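PDB 4FGM: aminopeptidase N family protein from Idiomarina loihiensis L2TR, which probably acts as a zinc-dependent aminopeptidase of the M61 family and carries a PDZ-like domain toward its C-terminal end. Local coordinates for residues 466-471 with 567-572; 488-493 with 500-505; 496-501 with 518-523; 506-511 with 561-566; 512-517 with 548-553. All coordinates share one frame; numbering follows the deposited sequence.

Contact 1. Residues 466-471 with 567-572; sequences QVPVDD and AKSSYV
The carboxamide of Gln-466 meets Val-572, whose CG2 lies 4.0 Å from Gln-466 OE1 and about as far from CD; the two side chains meet at a slant. Gln-466 has CG set between its backbone N and carbonyl carbon (chi1 68°), and the extended chain beyond it passes CB of Ser-570 on the same sheet face. The ring of Tyr-571 has Ser-569 O in its plane at one edge. The Pro-468 ring is touched by two hydroxyls: Ser-569 OG is 3.4 Å from Pro-468 CD, and Ser-570 OG is 3.5 Å from Pro-468 CB. Ser-569 OG is buried here without a polar partner in the model, whereas Ser-570 OG has a weak bond to Gly-475 N. Two backbone bonds define an antiparallel hydrogen-bonded pair, Ser-570 N to Gln-466 O (2.9 Å) and Gln-466 N to Ser-570 O (3.1 Å). Ser-569 and Ser-570 both face Gln-466, a classic beta bulge that follows an inverse gamma turn centred on Lys-568. The pair ends the two-stranded sheet of 461-466 and 570-575, against which helix 326-342 packs through Leu-337 and Glu-341 on Tyr-571 and Arg-342 on Ser-569.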
# COMPACT_ATOMS: atom_id res chain seq x y z
N GLN A 466 -26.52 1.39 -10.06
CA GLN A 466 -27.61 1.85 -9.22
C GLN A 466 -27.11 2.87 -8.20
O GLN A 466 -25.91 2.99 -7.98
CB GLN A 466 -28.25 0.66 -8.49
CG GLN A 466 -27.36 0.01 -7.44
CD GLN A 466 -27.98 -1.24 -6.85
OE1 GLN A 466 -28.36 -2.17 -7.57
NE2 GLN A 466 -28.09 -1.28 -5.52
N VAL A 467 -28.04 3.60 -7.61
CA VAL A 467 -27.70 4.59 -6.60
C VAL A 467 -27.39 3.84 -5.31
O VAL A 467 -28.13 2.94 -4.92
CB VAL A 467 -28.88 5.55 -6.36
CG1 VAL A 467 -28.50 6.60 -5.33
CG2 VAL A 467 -29.29 6.21 -7.67
N PRO A 468 -26.28 4.20 -4.64
CA PRO A 468 -25.92 3.53 -3.39
C PRO A 468 -26.93 3.86 -2.29
O PRO A 468 -27.73 4.77 -2.45
CB PRO A 468 -24.52 4.09 -3.10
CG PRO A 468 -24.58 5.47 -3.70
CD PRO A 468 -25.29 5.22 -5.01
N VAL A 469 -26.89 3.12 -1.18
CA VAL A 469 -27.84 3.37 -0.10
C VAL A 469 -27.63 4.75 0.53
O VAL A 469 -28.53 5.30 1.15
CB VAL A 469 -27.77 2.25 0.99
CG1 VAL A 469 -27.94 0.88 0.32
CG2 VAL A 469 -26.47 2.33 1.76
N ASP A 470 -26.42 5.28 0.38
CA ASP A 470 -26.07 6.61 0.89
C ASP A 470 -24.76 7.06 0.24
O ASP A 470 -24.10 6.28 -0.44
CB ASP A 470 -25.96 6.62 2.43
CG ASP A 470 -24.75 5.86 2.95
OD1 ASP A 470 -24.67 5.64 4.18
OD2 ASP A 470 -23.86 5.48 2.16
N ASP A 471 -24.41 8.33 0.43
CA ASP A 471 -23.20 8.91 -0.15
C ASP A 471 -21.90 8.19 0.19
O ASP A 471 -20.93 8.26 -0.56
CB ASP A 471 -23.08 10.37 0.28
CG ASP A 471 -24.09 11.28 -0.42
OD1 ASP A 471 -23.87 11.62 -1.60
OD2 ASP A 471 -25.09 11.65 0.23
N ALA A 567 -26.27 10.05 -9.03
CA ALA A 567 -25.49 9.20 -9.92
C ALA A 567 -25.68 7.73 -9.59
O ALA A 567 -25.74 7.35 -8.42
CB ALA A 567 -24.00 9.57 -9.80
N LYS A 568 -25.82 6.91 -10.62
CA LYS A 568 -25.95 5.47 -10.43
C LYS A 568 -24.49 5.03 -10.42
O LYS A 568 -23.96 4.50 -11.40
CB LYS A 568 -26.74 4.85 -11.60
CG LYS A 568 -28.26 5.02 -11.46
CD LYS A 568 -28.99 4.84 -12.79
CE LYS A 568 -30.50 5.01 -12.63
NZ LYS A 568 -31.15 3.82 -12.02
N SER A 569 -23.85 5.29 -9.28
CA SER A 569 -22.44 5.02 -9.04
C SER A 569 -22.04 3.64 -8.53
O SER A 569 -20.87 3.28 -8.57
CB SER A 569 -21.89 6.09 -8.09
OG SER A 569 -22.67 6.17 -6.90
N SER A 570 -22.99 2.87 -8.01
CA SER A 570 -22.67 1.53 -7.53
C SER A 570 -22.72 0.54 -8.70
O SER A 570 -23.77 0.30 -9.27
CB SER A 570 -23.66 1.08 -6.45
OG SER A 570 -23.28 1.57 -5.17
N TYR A 571 -21.56 -0.01 -9.06
CA TYR A 571 -21.51 -1.00 -10.13
C TYR A 571 -21.59 -2.38 -9.49
O TYR A 571 -20.62 -2.85 -8.89
CB TYR A 571 -20.21 -0.86 -10.94
CG TYR A 571 -20.19 0.33 -11.89
CD1 TYR A 571 -20.32 1.63 -11.40
CD2 TYR A 571 -20.09 0.15 -13.27
CE1 TYR A 571 -20.34 2.73 -12.27
CE2 TYR A 571 -20.11 1.23 -14.14
CZ TYR A 571 -20.24 2.52 -13.64
OH TYR A 571 -20.29 3.60 -14.49
N VAL A 572 -22.75 -3.02 -9.59
CA VAL A 572 -22.94 -4.34 -9.01
C VAL A 572 -22.69 -5.42 -10.08
O VAL A 572 -23.30 -5.40 -11.15
CB VAL A 572 -24.37 -4.48 -8.44
CG1 VAL A 572 -24.61 -5.90 -7.93
CG2 VAL A 572 -24.57 -3.48 -7.32

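Contact 2. Residues 488-493 with 500-505; sequences GAKYKA and VLNVYH
With CG anti to the carbonyl carbon in both (chi1 -77° and -44°), Lys-490 and Asn-502, paired on one sheet face, lie side by side and point the same way. The lysine then bends at chi3, which wraps its methylenes round the amide oxygen: Asn-502 OD1 is 3.5 Å from Lys-490 CB and 3.6 Å from Lys-490 CD. The amide nitrogen is used elsewhere, on Glu-367 O. Tyr-504 crosses the lysine at a slant, with OH 3.8 Å from Lys-490 CD, while the edge of its ring has Gly-488 C and Ala-489 N in plane. Gly-488 O accepts Tyr-504 N at 2.9 Å, and a water lies 2.8 Å from Gly-488 O and 2.9 Å from Tyr-504 O, placed to bridge them. The strands run antiparallel at 175°. Their register slips by one where Leu-501 and Asn-502 both face Lys-490, a classic beta bulge: Lys-490 O takes a firm bond from Leu-501 N (2.8 Å), from above the carbonyl plane, and a weak one from Asn-502 N. In this hairpin of the PDZ-like domain, helix 508-512 covers Ala-489 and Val-503 through Ala-509, helix 369-372 touches Asn-502 and Tyr-504 through Pro-370, and Arg-342 makes a cation-pi contact with Tyr-504.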
# COMPACT_ATOMS: atom_id res chain seq x y z
N GLY A 488 -24.01 14.05 -2.96
CA GLY A 488 -22.99 14.14 -3.97
C GLY A 488 -21.78 14.59 -3.15
O GLY A 488 -20.99 15.44 -3.57
N ALA A 489 -21.66 14.01 -1.96
CA ALA A 489 -20.59 14.33 -1.03
C ALA A 489 -20.44 13.26 0.05
O ALA A 489 -21.44 12.72 0.55
CB ALA A 489 -20.84 15.69 -0.38
N LYS A 490 -19.21 12.94 0.41
CA LYS A 490 -18.98 11.96 1.46
C LYS A 490 -19.00 12.69 2.80
O LYS A 490 -18.67 13.87 2.88
CB LYS A 490 -17.64 11.26 1.27
CG LYS A 490 -17.64 10.20 0.18
CD LYS A 490 -16.29 9.50 0.12
CE LYS A 490 -15.93 8.89 1.46
NZ LYS A 490 -14.55 8.33 1.47
N TYR A 491 -19.39 11.99 3.87
CA TYR A 491 -19.44 12.61 5.18
C TYR A 491 -19.30 11.60 6.30
O TYR A 491 -19.48 10.40 6.11
CB TYR A 491 -20.74 13.39 5.33
CG TYR A 491 -22.00 12.57 5.16
CD1 TYR A 491 -22.53 11.83 6.22
CD2 TYR A 491 -22.66 12.51 3.93
CE1 TYR A 491 -23.69 11.05 6.06
CE2 TYR A 491 -23.81 11.74 3.76
CZ TYR A 491 -24.32 11.02 4.82
OH TYR A 491 -25.46 10.26 4.64
N LYS A 492 -18.97 12.12 7.47
CA LYS A 492 -18.82 11.32 8.68
C LYS A 492 -19.93 11.79 9.62
O LYS A 492 -19.89 12.92 10.11
CB LYS A 492 -17.43 11.56 9.29
CG LYS A 492 -17.25 11.05 10.71
CD LYS A 492 -17.59 9.58 10.83
CE LYS A 492 -17.46 9.12 12.27
NZ LYS A 492 -18.40 8.01 12.58
N ALA A 493 -20.91 10.92 9.85
CA ALA A 493 -22.05 11.24 10.71
C ALA A 493 -21.82 10.91 12.18
O ALA A 493 -21.18 9.92 12.51
CB ALA A 493 -23.29 10.51 10.22
N VAL A 500 -18.47 16.90 6.60
CA VAL A 500 -18.22 16.70 5.18
C VAL A 500 -16.76 16.39 4.85
O VAL A 500 -15.84 17.13 5.21
CB VAL A 500 -18.71 17.93 4.38
CG1 VAL A 500 -18.50 17.71 2.89
CG2 VAL A 500 -20.18 18.18 4.66
N LEU A 501 -16.54 15.27 4.15
CA LEU A 501 -15.20 14.84 3.78
C LEU A 501 -14.83 15.21 2.33
O LEU A 501 -13.73 15.69 2.09
CB LEU A 501 -15.08 13.33 3.99
CG LEU A 501 -15.48 12.84 5.38
CD1 LEU A 501 -15.47 11.32 5.43
CD2 LEU A 501 -14.52 13.41 6.42
N ASN A 502 -15.73 14.98 1.39
CA ASN A 502 -15.49 15.30 -0.02
C ASN A 502 -16.75 15.83 -0.69
O ASN A 502 -17.85 15.35 -0.40
CB ASN A 502 -15.04 14.06 -0.80
CG ASN A 502 -14.01 13.24 -0.07
OD1 ASN A 502 -14.35 12.43 0.79
ND2 ASN A 502 -12.75 13.46 -0.40
N VAL A 503 -16.61 16.81 -1.57
CA VAL A 503 -17.77 17.31 -2.28
C VAL A 503 -17.51 17.09 -3.77
O VAL A 503 -16.54 17.62 -4.32
CB VAL A 503 -18.01 18.80 -2.00
CG1 VAL A 503 -19.17 19.31 -2.87
CG2 VAL A 503 -18.34 19.00 -0.51
N TYR A 504 -18.37 16.29 -4.41
CA TYR A 504 -18.22 15.97 -5.82
C TYR A 504 -18.68 17.10 -6.72
O TYR A 504 -19.79 17.61 -6.59
CB TYR A 504 -19.00 14.69 -6.16
CG TYR A 504 -18.40 13.47 -5.49
CD1 TYR A 504 -17.26 12.86 -6.00
CD2 TYR A 504 -18.96 12.95 -4.33
CE1 TYR A 504 -16.69 11.75 -5.37
CE2 TYR A 504 -18.41 11.85 -3.69
CZ TYR A 504 -17.27 11.25 -4.22
OH TYR A 504 -16.72 10.17 -3.58
N HIS A 505 -17.80 17.46 -7.64
CA HIS A 505 -18.05 18.54 -8.58
C HIS A 505 -19.39 18.45 -9.30
O HIS A 505 -19.81 17.38 -9.73
CB HIS A 505 -16.93 18.58 -9.61
CG HIS A 505 -17.00 19.77 -10.51
ND1 HIS A 505 -16.77 21.05 -10.07
CD2 HIS A 505 -17.29 19.87 -11.83
CE1 HIS A 505 -16.91 21.90 -11.08
NE2 HIS A 505 -17.23 21.20 -12.16
O HOH W 1 -21.79 17.96 -4.57

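Contact 3. Residues 496-501 with 518-523; sequences QGLDVL and DKIIAI
Lys-519 runs along the backbone of 496-499, beginning with CB, which lies 3.7 Å from Asp-499 OD1. CG comes near both that oxygen and Leu-498 O. CD sits closest to the carboxylate, 3.4 Å from Asp-499 OD1 and nearly as near OD2, so the acid meets the aliphatic part of the lysine. Bends at chi2, chi3 and chi4 turn CE and NZ away from it, and NZ, 5.6 Å from Asp-499 OD1, instead donates to Gln-496 O at 3.2 Å, reaching it from above the carbonyl plane (48° out). An alanine in place of Lys-519 would probably cost Gln-496 O this donor and uncover the flank of the Asp-499 carboxylate. Strands 497-501 and 519-523 are antiparallel neighbours in the sheet of the PDZ-like domain: Leu-498 with Ile-520 is a hydrogen-bonded pair, Asp-499 with Lys-519 a non-hydrogen-bonded one. Leu-498 N to Ile-520 O is nearly straight (169°). On the face of this pair Leu-498 CB meets Ile-520 CB at 4.0 Å, and Val-500 CG2 lies 4.1 Å from Ile-520 CD1. At Gly-497 any CB would run into Ile-520 O. The Leu-498 and Ile-523 side chains cross at about a right angle and meet through their CD1 methyls (4.2 Å), and Ile-548 backs Ile-520 and Ile-523.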
# COMPACT_ATOMS: atom_id res chain seq x y z
N GLN A 496 -23.34 14.89 16.69
CA GLN A 496 -23.06 16.31 16.56
C GLN A 496 -23.31 16.85 15.15
O GLN A 496 -23.31 18.06 14.93
CB GLN A 496 -21.62 16.60 16.98
CG GLN A 496 -21.36 16.49 18.49
CD GLN A 496 -21.33 15.05 19.00
OE1 GLN A 496 -22.10 14.68 19.89
NE2 GLN A 496 -20.44 14.23 18.44
N GLY A 497 -23.54 15.96 14.19
CA GLY A 497 -23.78 16.41 12.84
C GLY A 497 -23.07 15.57 11.79
O GLY A 497 -22.52 14.51 12.10
N LEU A 498 -23.07 16.05 10.55
CA LEU A 498 -22.44 15.35 9.45
C LEU A 498 -21.19 16.11 9.00
O LEU A 498 -21.30 17.17 8.38
CB LEU A 498 -23.41 15.24 8.27
CG LEU A 498 -24.86 14.80 8.53
CD1 LEU A 498 -25.64 14.81 7.22
CD2 LEU A 498 -24.88 13.40 9.15
N ASP A 499 -20.01 15.59 9.33
CA ASP A 499 -18.76 16.24 8.92
C ASP A 499 -18.46 15.89 7.46
O ASP A 499 -18.22 14.74 7.12
CB ASP A 499 -17.61 15.81 9.83
CG ASP A 499 -17.54 16.63 11.10
OD1 ASP A 499 -17.28 17.85 11.01
OD2 ASP A 499 -17.75 16.07 12.20
N VAL A 500 -18.47 16.90 6.60
CA VAL A 500 -18.22 16.70 5.18
C VAL A 500 -16.76 16.39 4.85
O VAL A 500 -15.84 17.13 5.21
CB VAL A 500 -18.71 17.93 4.38
CG1 VAL A 500 -18.50 17.71 2.89
CG2 VAL A 500 -20.18 18.18 4.66
N LEU A 501 -16.54 15.27 4.15
CA LEU A 501 -15.20 14.84 3.78
C LEU A 501 -14.83 15.21 2.33
O LEU A 501 -13.73 15.69 2.09
CB LEU A 501 -15.08 13.33 3.99
CG LEU A 501 -15.48 12.84 5.38
CD1 LEU A 501 -15.47 11.32 5.43
CD2 LEU A 501 -14.52 13.41 6.42
N ASP A 518 -16.88 21.43 6.28
CA ASP A 518 -18.11 21.98 6.84
C ASP A 518 -18.80 20.89 7.67
O ASP A 518 -18.56 19.70 7.46
CB ASP A 518 -19.08 22.41 5.74
CG ASP A 518 -18.54 23.53 4.88
OD1 ASP A 518 -17.52 24.15 5.25
OD2 ASP A 518 -19.15 23.80 3.82
N LYS A 519 -19.65 21.31 8.60
CA LYS A 519 -20.41 20.35 9.40
C LYS A 519 -21.89 20.65 9.27
O LYS A 519 -22.36 21.67 9.77
CB LYS A 519 -20.00 20.37 10.88
CG LYS A 519 -20.87 19.43 11.71
CD LYS A 519 -20.09 18.66 12.76
CE LYS A 519 -19.69 19.53 13.93
NZ LYS A 519 -20.89 20.13 14.60
N ILE A 520 -22.61 19.78 8.58
CA ILE A 520 -24.03 19.94 8.40
C ILE A 520 -24.68 19.69 9.75
O ILE A 520 -24.48 18.66 10.38
CB ILE A 520 -24.58 18.96 7.36
CG1 ILE A 520 -23.94 19.24 5.99
CG2 ILE A 520 -26.09 19.11 7.24
CD1 ILE A 520 -24.25 18.22 4.93
N ILE A 521 -25.46 20.67 10.20
CA ILE A 521 -26.11 20.63 11.49
C ILE A 521 -27.61 20.35 11.39
O ILE A 521 -28.20 19.74 12.28
CB ILE A 521 -25.80 21.96 12.23
CG1 ILE A 521 -25.18 21.64 13.58
CG2 ILE A 521 -27.01 22.88 12.29
CD1 ILE A 521 -23.86 20.90 13.44
N ALA A 522 -28.23 20.78 10.30
CA ALA A 522 -29.66 20.53 10.10
C ALA A 522 -30.00 20.45 8.62
O ALA A 522 -29.33 21.05 7.79
CB ALA A 522 -30.49 21.63 10.76
N ILE A 523 -31.02 19.66 8.31
CA ILE A 523 -31.50 19.51 6.95
C ILE A 523 -33.01 19.75 7.04
O ILE A 523 -33.70 19.10 7.82
CB ILE A 523 -31.24 18.08 6.41
CG1 ILE A 523 -29.73 17.84 6.31
CG2 ILE A 523 -31.89 17.90 5.04
CD1 ILE A 523 -29.36 16.38 6.20

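Contact 4. Residues 506-511 with 561-566; sequences DESAYH and LTWQEP
Asp-506 O is gripped by two side chains, one from each segment. Gln-564 NE2 donates to it at 3.0 Å with an N-H...O angle of 157°, and the oxygen lies almost in the amide plane. His-511 NE2 adds a weak bond to the same oxygen and another weak one to Asp-506 OD1. The imidazole crosses the Gln-564 side chain at about a right angle, ring and amide planes 51° apart. Gln-564 reaches so far because its chain is extended beyond CG (chi2 180°); its OE1 lies 3.2 Å from Glu-507 CA. At its base, Gln-564 N donates to Ser-508 OG at 3.0 Å, and that hydroxyl has a further weak bond to Asn-486 O. The backbone bond and the amide bond thus tie both ends of one glutamine to the start of helix 508-512, where Glu-507 holds the N-cap position. In the PDZ-like domain this short helix follows strand 497-503, and here it is fastened to the end of strand 555-562. A leucine in place of Gln-564 would probably take the amide donor from Asp-506 O, leaving the weak bond from His-511 NE2 as the side-chain bond described here. Water 2 spans the helix and strand, donating to Ser-508 O (3.1 Å) and accepting from Thr-562 N (3.0 Å). Leu-561 packs against the helix backbone, its CD1 4.2 Å from Ala-509 CA. The Glu-507 carboxylate forms a salt bridge with Arg-342.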
# COMPACT_ATOMS: atom_id res chain seq x y z
N ASP A 506 -20.05 19.60 -9.44
CA ASP A 506 -21.33 19.71 -10.14
C ASP A 506 -22.52 18.94 -9.58
O ASP A 506 -23.54 18.81 -10.25
CB ASP A 506 -21.13 19.35 -11.62
CG ASP A 506 -22.18 19.97 -12.51
OD1 ASP A 506 -22.43 21.18 -12.38
OD2 ASP A 506 -22.76 19.25 -13.35
N GLU A 507 -22.42 18.42 -8.36
CA GLU A 507 -23.54 17.69 -7.78
C GLU A 507 -24.30 18.51 -6.72
O GLU A 507 -24.00 19.69 -6.52
CB GLU A 507 -23.06 16.33 -7.26
CG GLU A 507 -22.65 15.41 -8.41
CD GLU A 507 -22.31 13.99 -7.98
OE1 GLU A 507 -22.83 13.54 -6.94
OE2 GLU A 507 -21.54 13.32 -8.70
N SER A 508 -25.28 17.90 -6.05
CA SER A 508 -26.11 18.62 -5.06
C SER A 508 -25.41 19.50 -4.03
O SER A 508 -25.67 20.70 -3.96
CB SER A 508 -27.03 17.62 -4.35
OG SER A 508 -27.86 16.97 -5.30
N ALA A 509 -24.54 18.91 -3.22
CA ALA A 509 -23.82 19.67 -2.20
C ALA A 509 -23.06 20.82 -2.84
O ALA A 509 -23.04 21.95 -2.34
CB ALA A 509 -22.85 18.75 -1.47
N TYR A 510 -22.43 20.52 -3.96
CA TYR A 510 -21.65 21.51 -4.69
C TYR A 510 -22.44 22.76 -5.05
O TYR A 510 -21.96 23.88 -4.86
CB TYR A 510 -21.10 20.85 -5.94
CG TYR A 510 -20.51 21.81 -6.93
CD1 TYR A 510 -21.29 22.36 -7.94
CD2 TYR A 510 -19.17 22.17 -6.86
CE1 TYR A 510 -20.75 23.24 -8.86
CE2 TYR A 510 -18.62 23.05 -7.76
CZ TYR A 510 -19.41 23.58 -8.77
OH TYR A 510 -18.86 24.43 -9.70
N HIS A 511 -23.65 22.59 -5.55
CA HIS A 511 -24.46 23.73 -5.95
C HIS A 511 -25.00 24.54 -4.79
O HIS A 511 -25.28 25.73 -4.94
CB HIS A 511 -25.61 23.27 -6.84
CG HIS A 511 -25.17 22.94 -8.22
ND1 HIS A 511 -24.80 23.90 -9.13
CD2 HIS A 511 -24.95 21.74 -8.83
CE1 HIS A 511 -24.37 23.32 -10.24
NE2 HIS A 511 -24.45 22.01 -10.08
N LEU A 561 -30.52 23.91 -0.91
CA LEU A 561 -30.07 22.78 -1.72
C LEU A 561 -31.21 22.11 -2.48
O LEU A 561 -32.29 21.86 -1.95
CB LEU A 561 -29.35 21.76 -0.82
CG LEU A 561 -28.82 20.47 -1.44
CD1 LEU A 561 -27.73 19.90 -0.56
CD2 LEU A 561 -29.95 19.46 -1.63
N THR A 562 -30.96 21.83 -3.76
CA THR A 562 -31.96 21.16 -4.58
C THR A 562 -31.39 19.81 -4.96
O THR A 562 -30.36 19.73 -5.62
CB THR A 562 -32.28 21.96 -5.85
OG1 THR A 562 -32.75 23.27 -5.48
CG2 THR A 562 -33.38 21.25 -6.65
N TRP A 563 -32.07 18.75 -4.54
CA TRP A 563 -31.63 17.39 -4.81
C TRP A 563 -31.61 17.09 -6.29
O TRP A 563 -32.64 17.19 -6.96
CB TRP A 563 -32.53 16.38 -4.11
CG TRP A 563 -32.59 16.57 -2.63
CD1 TRP A 563 -33.62 17.10 -1.91
CD2 TRP A 563 -31.57 16.24 -1.68
NE1 TRP A 563 -33.31 17.12 -0.58
CE2 TRP A 563 -32.05 16.59 -0.41
CE3 TRP A 563 -30.29 15.67 -1.79
CZ2 TRP A 563 -31.30 16.41 0.76
CZ3 TRP A 563 -29.54 15.49 -0.63
CH2 TRP A 563 -30.05 15.85 0.63
N GLN A 564 -30.44 16.71 -6.80
CA GLN A 564 -30.30 16.37 -8.21
C GLN A 564 -30.65 14.91 -8.41
O GLN A 564 -30.93 14.19 -7.46
CB GLN A 564 -28.86 16.57 -8.69
CG GLN A 564 -28.38 18.00 -8.82
CD GLN A 564 -26.93 18.07 -9.29
OE1 GLN A 564 -26.26 17.04 -9.42
NE2 GLN A 564 -26.45 19.28 -9.55
N GLU A 565 -30.64 14.50 -9.67
CA GLU A 565 -30.89 13.11 -10.02
C GLU A 565 -29.54 12.48 -9.64
O GLU A 565 -28.53 12.71 -10.31
CB GLU A 565 -31.14 12.98 -11.52
CG GLU A 565 -31.55 11.59 -11.97
CD GLU A 565 -32.88 11.15 -11.38
OE1 GLU A 565 -33.90 11.82 -11.66
OE2 GLU A 565 -32.90 10.15 -10.62
N PRO A 566 -29.51 11.68 -8.56
CA PRO A 566 -28.26 11.05 -8.11
C PRO A 566 -27.59 10.13 -9.12
O PRO A 566 -28.25 9.51 -9.96
CB PRO A 566 -28.69 10.31 -6.85
CG PRO A 566 -30.08 9.91 -7.18
CD PRO A 566 -30.65 11.17 -7.79
O HOH W 2 -28.20 22.14 -4.87

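Contact 5. Residues 512-517 with 548-553; sequences AGLSAG and IHAFRR
Leu-514 and Ala-550 make the nearest apolar touch, Leu-514 CD2 lying 3.8 Å from Ala-550 CB; the same methyl comes within 4.3 Å of Ile-548 CG2. A second, polar touch is made by Arg-552, whose NH2 donates to Gly-513 O at 3.0 Å. The bond is bent, with an N-H...O angle of 138°, and the oxygen stands 17° out of the guanidinium plane. Ser-515 OG is equally near Arg-552 NH2, but the angle there is too poor for a hydrogen bond. Water 3 bridges the groups: it donates to Gly-513 O at 3.1 Å, lies 2.7 Å from Ser-515 OG, and accepts a weak bond from Arg-552 NH1. One shell out, the carbonyl is placed by the end of helix 508-512, where Gly-513, with its positive phi, closes a Schellman motif. The arginine starts with CG opposite its backbone N (chi1 169°) and bends at chi3 toward the loop. Its NH2 also forms a salt bridge with Asp-518 OD2, which accepts Ser-515 N as well and so ties the loop to the guanidinium. Leu-514 is backed by Leu-559 and Ile-520, so the loop sends it into the apolar interior of the PDZ-like domain, against strand 545-552. The chemistry is therefore divided: methyl packing on the inner side, and at the rim a guanidinium shared by a carbonyl and a carboxylate, whose negative charge probably steadies the arginine's positive one.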
# COMPACT_ATOMS: atom_id res chain seq x y z
N ALA A 512 -25.14 23.89 -3.64
CA ALA A 512 -25.64 24.55 -2.46
C ALA A 512 -24.54 25.38 -1.80
O ALA A 512 -24.82 26.28 -1.02
CB ALA A 512 -26.18 23.52 -1.49
N GLY A 513 -23.29 25.07 -2.13
CA GLY A 513 -22.18 25.81 -1.56
C GLY A 513 -21.56 25.15 -0.34
O GLY A 513 -20.96 25.84 0.48
N LEU A 514 -21.71 23.84 -0.20
CA LEU A 514 -21.11 23.12 0.92
C LEU A 514 -19.69 22.73 0.53
O LEU A 514 -19.41 22.53 -0.65
CB LEU A 514 -21.92 21.85 1.24
CG LEU A 514 -23.26 22.03 1.94
CD1 LEU A 514 -24.07 20.75 1.81
CD2 LEU A 514 -23.02 22.40 3.40
N SER A 515 -18.82 22.60 1.51
CA SER A 515 -17.44 22.24 1.23
C SER A 515 -16.89 21.25 2.22
O SER A 515 -17.40 21.14 3.34
CB SER A 515 -16.55 23.49 1.24
OG SER A 515 -16.98 24.44 0.28
N ALA A 516 -15.84 20.54 1.82
CA ALA A 516 -15.20 19.58 2.70
C ALA A 516 -14.78 20.37 3.93
O ALA A 516 -14.27 21.49 3.80
CB ALA A 516 -13.99 18.97 2.03
N GLY A 517 -15.00 19.81 5.11
CA GLY A 517 -14.64 20.51 6.34
C GLY A 517 -15.85 21.10 7.05
O GLY A 517 -15.83 21.27 8.26
N ILE A 548 -30.31 23.98 4.18
CA ILE A 548 -29.28 23.26 4.91
C ILE A 548 -28.60 24.24 5.84
O ILE A 548 -28.29 25.37 5.44
CB ILE A 548 -28.18 22.71 3.98
CG1 ILE A 548 -28.77 21.76 2.93
CG2 ILE A 548 -27.08 22.04 4.82
CD1 ILE A 548 -29.36 20.50 3.50
N HIS A 549 -28.38 23.84 7.09
CA HIS A 549 -27.69 24.69 8.03
C HIS A 549 -26.38 23.97 8.32
O HIS A 549 -26.39 22.81 8.75
CB HIS A 549 -28.48 24.87 9.33
CG HIS A 549 -29.66 25.77 9.19
ND1 HIS A 549 -30.93 25.30 8.92
CD2 HIS A 549 -29.78 27.12 9.29
CE1 HIS A 549 -31.77 26.31 8.86
NE2 HIS A 549 -31.10 27.43 9.08
N ALA A 550 -25.27 24.65 8.09
CA ALA A 550 -23.99 24.01 8.31
C ALA A 550 -22.96 25.02 8.73
O ALA A 550 -23.01 26.19 8.39
CB ALA A 550 -23.54 23.31 7.05
N PHE A 551 -22.01 24.53 9.50
CA PHE A 551 -20.93 25.37 9.98
C PHE A 551 -19.69 25.29 9.12
O PHE A 551 -19.27 24.16 8.74
CB PHE A 551 -20.49 24.95 11.37
CG PHE A 551 -21.33 25.48 12.46
CD1 PHE A 551 -21.32 26.84 12.76
CD2 PHE A 551 -22.13 24.63 13.22
CE1 PHE A 551 -22.09 27.35 13.79
CE2 PHE A 551 -22.91 25.12 14.25
CZ PHE A 551 -22.89 26.48 14.54
N ARG A 552 -19.13 26.45 8.74
CA ARG A 552 -17.86 26.41 8.00
C ARG A 552 -17.03 27.07 9.12
O ARG A 552 -17.24 28.25 9.49
CB ARG A 552 -17.86 27.29 6.74
CG ARG A 552 -16.41 27.39 6.20
CD ARG A 552 -16.42 27.70 4.71
NE ARG A 552 -17.25 26.72 4.00
CZ ARG A 552 -17.85 26.97 2.84
NH1 ARG A 552 -17.72 28.18 2.26
NH2 ARG A 552 -18.62 26.05 2.28
N ARG A 553 -16.07 26.31 9.67
CA ARG A 553 -15.27 26.78 10.81
C ARG A 553 -16.34 27.08 11.87
O ARG A 553 -17.16 26.20 12.19
CB ARG A 553 -14.47 28.04 10.50
CG ARG A 553 -13.42 27.75 9.46
CD ARG A 553 -12.59 28.99 9.23
NE ARG A 553 -13.40 30.06 8.64
CZ ARG A 553 -13.60 30.22 7.33
NH1 ARG A 553 -13.05 29.37 6.44
NH2 ARG A 553 -14.33 31.25 6.90
O HOH W 3 -18.24 26.64 -0.69

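How the contacts relate
Contacts 2 to 5 belong to one compact PDZ-like domain. The centres of contacts 3 and 5 are about 7 Å apart, and each lies about 10 Å from contact 2. Contacts 2 and 3 share Val-500 and Leu-501 on strand 497-503, while Ile-521 N to His-549 O (2.7 Å) carries the sheet from contact 3 to contact 5. Ala-509 O to Leu-514 N (3.1 Å) links contacts 4 and 5. Contact 1 encloses the others along the chain; it touches contact 2 through Asp-471 OD1 and Gly-488 N (2.8 Å), and contact 4 through Val-467 and Pro-566. All five lie away from the zinc site of His-273, His-277 and Glu-307, where maleic acid is bound.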